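PDB 4EZI: Alpha/beta hydrolase from Legionella pneumophila subsp. pneumophila str. Philadelphia 1, which probably acts as a hydrolase of the alpha/beta-hydrolase fold, perhaps a lipase acting on triacylglycerols, although its substrate is not established. Local coordinates for residues H129-I142 / E170-L182. Sequence-based numbering, arbitrary orientation.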
loop_
_atom_site.group_PDB
_atom_site.type_symbol
_atom_site.label_atom_id
_atom_site.label_comp_id
_atom_site.label_asym_id
_atom_site.label_seq_id
_atom_site.Cartn_x
_atom_site.Cartn_y
_atom_site.Cartn_z
ATOM N N HIS A 129 -13.344 1.122 3.307
ATOM C CA HIS A 129 -12.078 1.619 2.796
ATOM C C HIS A 129 -12.260 2.206 1.397
ATOM O O HIS A 129 -12.835 1.542 0.553
ATOM C CB HIS A 129 -11.110 0.429 2.742
ATOM C CG HIS A 129 -9.795 0.736 2.120
ATOM N ND1 HIS A 129 -8.977 1.757 2.538
ATOM C CD2 HIS A 129 -9.186 0.180 1.037
ATOM C CE1 HIS A 129 -7.921 1.812 1.730
ATOM N NE2 HIS A 129 -8.013 0.857 0.821
ATOM N N PRO A 130 -11.739 3.437 1.148
ATOM C CA PRO A 130 -11.687 3.990 -0.221
ATOM C C PRO A 130 -10.529 3.336 -0.978
ATOM O O PRO A 130 -9.370 3.693 -0.827
ATOM C CB PRO A 130 -11.473 5.505 0.009
ATOM C CG PRO A 130 -11.660 5.709 1.497
ATOM C CD PRO A 130 -11.258 4.423 2.126
ATOM N N TYR A 131 -10.866 2.338 -1.778
ATOM C CA TYR A 131 -9.923 1.342 -2.273
ATOM C C TYR A 131 -9.269 1.802 -3.569
ATOM O O TYR A 131 -9.934 2.112 -4.564
ATOM C CB TYR A 131 -10.669 0.033 -2.474
ATOM C CG TYR A 131 -9.826 -1.113 -2.960
ATOM C CD1 TYR A 131 -8.641 -1.492 -2.325
ATOM C CD2 TYR A 131 -10.196 -1.836 -4.063
ATOM C CE1 TYR A 131 -7.889 -2.567 -2.755
ATOM C CE2 TYR A 131 -9.474 -2.925 -4.503
ATOM C CZ TYR A 131 -8.319 -3.275 -3.864
ATOM O OH TYR A 131 -7.617 -4.349 -4.356
ATOM N N VAL A 132 -7.946 1.861 -3.583
ATOM C CA VAL A 132 -7.205 2.335 -4.771
ATOM C C VAL A 132 -7.744 3.706 -5.214
ATOM O O VAL A 132 -7.846 3.972 -6.405
ATOM C CB VAL A 132 -7.139 1.297 -5.946
ATOM C CG1 VAL A 132 -5.887 1.588 -6.799
ATOM C CG2 VAL A 132 -7.112 -0.131 -5.429
ATOM N N GLN A 133 -8.001 4.569 -4.226
ATOM C CA GLN A 133 -8.370 5.968 -4.447
ATOM C C GLN A 133 -7.169 6.832 -4.094
ATOM O O GLN A 133 -6.784 6.953 -2.922
ATOM C CB GLN A 133 -9.628 6.338 -3.665
ATOM C CG GLN A 133 -10.873 5.594 -4.196
ATOM C CD GLN A 133 -12.174 5.945 -3.484
ATOM O OE1 GLN A 133 -12.336 7.060 -2.982
ATOM N NE2 GLN A 133 -13.101 4.993 -3.422
ATOM N N ALA A 134 -6.542 7.389 -5.134
ATOM C CA ALA A 134 -5.268 8.051 -5.000
ATOM C C ALA A 134 -5.271 9.179 -3.975
ATOM O O ALA A 134 -4.345 9.297 -3.176
ATOM C CB ALA A 134 -4.819 8.604 -6.349
ATOM N N GLU A 135 -6.293 10.028 -3.998
ATOM C CA GLU A 135 -6.242 11.227 -3.173
ATOM C C GLU A 135 -6.060 10.915 -1.696
ATOM O O GLU A 135 -5.224 11.519 -1.020
ATOM C CB GLU A 135 -7.513 12.028 -3.385
ATOM C CG GLU A 135 -7.668 13.281 -2.536
ATOM C CD GLU A 135 -6.556 14.294 -2.674
ATOM O OE1 GLU A 135 -6.051 14.485 -3.814
ATOM O OE2 GLU A 135 -6.198 14.934 -1.638
ATOM N N THR A 136 -6.893 10.009 -1.179
ATOM C CA THR A 136 -6.878 9.686 0.231
ATOM C C THR A 136 -5.834 8.632 0.593
ATOM O O THR A 136 -5.361 8.641 1.726
ATOM C CB THR A 136 -8.257 9.320 0.794
ATOM O OG1 THR A 136 -8.822 8.261 0.024
ATOM C CG2 THR A 136 -9.195 10.527 0.847
ATOM N N LEU A 137 -5.462 7.731 -0.303
ATOM C CA LEU A 137 -4.322 6.867 0.011
ATOM C C LEU A 137 -3.077 7.738 0.236
ATOM O O LEU A 137 -2.311 7.539 1.173
ATOM C CB LEU A 137 -4.084 5.832 -1.074
ATOM C CG LEU A 137 -5.071 4.663 -1.115
ATOM C CD1 LEU A 137 -4.860 3.799 -2.348
ATOM C CD2 LEU A 137 -5.025 3.814 0.173
ATOM N N ALA A 138 -2.905 8.758 -0.598
ATOM C CA ALA A 138 -1.747 9.649 -0.471
ATOM C C ALA A 138 -1.837 10.471 0.817
ATOM O O ALA A 138 -0.898 10.500 1.626
ATOM C CB ALA A 138 -1.651 10.569 -1.707
ATOM N N SER A 139 -2.957 11.150 1.041
ATOM C CA SER A 139 -3.033 12.041 2.185
ATOM C C SER A 139 -3.032 11.272 3.502
ATOM O O SER A 139 -2.381 11.689 4.465
ATOM C CB SER A 139 -4.285 12.944 2.100
ATOM O OG SER A 139 -5.479 12.210 1.968
ATOM N N SER A 140 -3.725 10.130 3.573
ATOM C CA SER A 140 -3.752 9.360 4.795
ATOM C C SER A 140 -2.357 8.822 5.138
ATOM O O SER A 140 -2.006 8.741 6.316
ATOM C CB SER A 140 -4.787 8.227 4.755
ATOM O OG SER A 140 -4.435 7.227 3.819
ATOM N N SER A 141 -1.565 8.486 4.125
ATOM C CA SER A 141 -0.236 7.961 4.366
ATOM C C SER A 141 0.728 9.089 4.786
ATOM O O SER A 141 1.549 8.907 5.691
ATOM C CB SER A 141 0.252 7.240 3.118
ATOM O OG SER A 141 -0.522 6.097 2.820
ATOM N N ILE A 142 0.624 10.249 4.150
ATOM C CA ILE A 142 1.462 11.395 4.548
ATOM C C ILE A 142 1.144 11.847 5.973
ATOM O O ILE A 142 2.038 12.102 6.787
ATOM C CB ILE A 142 1.322 12.550 3.556
ATOM C CG1 ILE A 142 1.940 12.144 2.222
ATOM C CG2 ILE A 142 1.951 13.823 4.143
ATOM C CD1 ILE A 142 1.688 13.130 1.078
ATOM N N GLU A 170 -1.919 -2.939 -3.605
ATOM C CA GLU A 170 -2.566 -1.639 -3.374
ATOM C C GLU A 170 -1.560 -0.652 -2.774
ATOM O O GLU A 170 -1.574 0.533 -3.101
ATOM C CB GLU A 170 -3.773 -1.755 -2.425
ATOM C CG GLU A 170 -4.483 -0.429 -2.235
ATOM C CD GLU A 170 -5.548 -0.408 -1.178
ATOM O OE1 GLU A 170 -5.650 -1.344 -0.375
ATOM O OE2 GLU A 170 -6.317 0.604 -1.175
ATOM N N GLY A 171 -0.720 -1.140 -1.877
ATOM C CA GLY A 171 0.286 -0.312 -1.241
ATOM C C GLY A 171 1.418 0.162 -2.106
ATOM O O GLY A 171 2.050 1.157 -1.775
ATOM N N GLY A 172 1.658 -0.551 -3.202
ATOM C CA GLY A 172 2.584 -0.021 -4.202
ATOM C C GLY A 172 2.009 1.222 -4.848
ATOM O O GLY A 172 2.712 2.203 -5.070
ATOM N N PHE A 173 0.717 1.165 -5.169
ATOM C CA PHE A 173 0.001 2.342 -5.651
ATOM C C PHE A 173 0.008 3.457 -4.597
ATOM O O PHE A 173 0.318 4.601 -4.904
ATOM C CB PHE A 173 -1.405 1.901 -6.064
ATOM C CG PHE A 173 -2.303 3.001 -6.572
ATOM C CD1 PHE A 173 -3.093 3.749 -5.726
ATOM C CD2 PHE A 173 -2.393 3.245 -7.928
ATOM C CE1 PHE A 173 -3.945 4.720 -6.210
ATOM C CE2 PHE A 173 -3.256 4.203 -8.416
ATOM C CZ PHE A 173 -4.012 4.959 -7.568
ATOM N N SER A 174 -0.301 3.125 -3.351
ATOM C CA SER A 174 -0.273 4.133 -2.290
ATOM C C SER A 174 1.091 4.798 -2.199
ATOM O O SER A 174 1.185 5.999 -1.977
ATOM C CB SER A 174 -0.570 3.471 -0.955
ATOM O OG SER A 174 -1.828 2.833 -0.962
ATOM N N THR A 175 2.152 4.004 -2.324
ATOM C CA THR A 175 3.505 4.514 -2.235
ATOM C C THR A 175 3.792 5.526 -3.345
ATOM O O THR A 175 4.362 6.607 -3.095
ATOM C CB THR A 175 4.508 3.350 -2.279
ATOM O OG1 THR A 175 4.340 2.540 -1.126
ATOM C CG2 THR A 175 5.957 3.826 -2.339
ATOM N N ILE A 176 3.402 5.197 -4.574
ATOM C CA ILE A 176 3.614 6.104 -5.701
ATOM C C ILE A 176 2.834 7.411 -5.522
ATOM O O ILE A 176 3.388 8.496 -5.734
ATOM C CB ILE A 176 3.242 5.417 -7.017
ATOM C CG1 ILE A 176 4.300 4.394 -7.426
ATOM C CG2 ILE A 176 2.983 6.442 -8.154
ATOM C CD1 ILE A 176 5.613 5.077 -8.003
ATOM N N VAL A 177 1.568 7.333 -5.110
ATOM C CA VAL A 177 0.772 8.556 -4.956
ATOM C C VAL A 177 1.220 9.386 -3.741
ATOM O O VAL A 177 1.211 10.626 -3.785
ATOM C CB VAL A 177 -0.760 8.296 -5.000
ATOM C CG1 VAL A 177 -1.126 7.680 -6.351
ATOM C CG2 VAL A 177 -1.249 7.448 -3.819
HETATM N N MSE A 178 1.681 8.716 -2.687
HETATM C CA MSE A 178 2.293 9.393 -1.547
HETATM C C MSE A 178 3.549 10.153 -2.003
HETATM O O MSE A 178 3.748 11.310 -1.633
HETATM C CB MSE A 178 2.664 8.345 -0.499
HETATM C CG MSE A 178 3.374 8.915 0.708
HETATM SE SE MSE A 178 3.903 7.500 1.899
HETATM C CE MSE A 178 4.430 8.658 3.341
ATOM N N PHE A 179 4.404 9.478 -2.749
ATOM C CA PHE A 179 5.635 10.087 -3.287
ATOM C C PHE A 179 5.327 11.338 -4.126
ATOM O O PHE A 179 5.920 12.406 -3.928
ATOM C CB PHE A 179 6.316 9.018 -4.112
ATOM C CG PHE A 179 7.675 9.375 -4.698
ATOM C CD1 PHE A 179 8.550 10.309 -4.145
ATOM C CD2 PHE A 179 8.084 8.680 -5.818
ATOM C CE1 PHE A 179 9.809 10.519 -4.713
ATOM C CE2 PHE A 179 9.343 8.863 -6.362
ATOM C CZ PHE A 179 10.193 9.797 -5.810
ATOM N N GLU A 180 4.348 11.220 -5.030
ATOM C CA GLU A 180 3.944 12.320 -5.867
ATOM C C GLU A 180 3.484 13.503 -5.031
ATOM O O GLU A 180 3.865 14.656 -5.299
ATOM C CB GLU A 180 2.846 11.851 -6.842
ATOM C CG GLU A 180 2.366 12.912 -7.784
ATOM C CD GLU A 180 1.287 12.432 -8.698
ATOM O OE1 GLU A 180 0.466 11.600 -8.251
ATOM O OE2 GLU A 180 1.236 12.896 -9.856
HETATM N N MSE A 181 2.641 13.239 -4.044
HETATM C CA MSE A 181 2.078 14.288 -3.218
HETATM C C MSE A 181 3.112 14.923 -2.300
HETATM O O MSE A 181 3.055 16.128 -2.060
HETATM C CB MSE A 181 0.880 13.767 -2.428
HETATM C CG MSE A 181 0.126 14.841 -1.659
HETATM SE SE MSE A 181 -1.447 14.186 -0.733
HETATM C CE MSE A 181 -2.663 13.996 -2.260
ATOM N N LEU A 182 4.041 14.134 -1.785
ATOM C CA LEU A 182 5.147 14.707 -1.015
ATOM C C LEU A 182 5.960 15.692 -1.864
ATOM O O LEU A 182 6.257 16.807 -1.435
ATOM C CB LEU A 182 6.059 13.615 -0.456
ATOM C CG LEU A 182 5.526 12.857 0.772
ATOM C CD1 LEU A 182 6.468 11.701 1.088
ATOM C CD2 LEU A 182 5.346 13.786 1.974
#
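E170 reaches from the first turn of helix 170-185 to H129 and V132, a worked example of how a buried carboxylate can tie a loop to the helix that, in this alpha/beta-hydrolase fold, probably follows a nucleophile elbow. With CG anti to the backbone N (chi1 -177°), the extended E170 chain carries its carboxylate out to the loop, where OE2 accepts two hydrogen bonds. H129 NE2 approaches at 2.6 Å from E170 OE2, nearly straight and in the imidazole plane, and OE2 receives it on its syn lone pair; V132 N lies 3.2 Å from E170 OE2, above the carboxylate plane. H129 ND1 donates to the carbonyl of L119, which fixes the ring's rotation. Y131 stands its ring steeply to the carboxylate plane, while its hydroxyl hydrogen-bonds with T83 OG1.

Beyond this polar end, V132 sends its two methyls to different rings: CG2 covers the Y131 ring, and CG1 stands 3.6 Å from the F173 ring centroid in a CH-pi contact. V177 CG1 lies over the other face of F173, toward its rim.

The segments 134-142 and 170-182 then cross at -73°, with knobs-into-holes packing. L137 enters among E170, F173, S174 and V177, both its methyls near S174 OG, which is hydrogen-bonded to the hydroxyl of Y118. A138 meets V177 CG2 with its CB, where the CA atoms of A138 and M178 come within 4.2 Å. Selenomethionine M181 fills the hole made by E135, A138, S139 and I142; its bend at chi3 (-76°) brings CE to 3.6 Å from A138 CB, while I142 CD1 lies 3.6 Å from M181 CG.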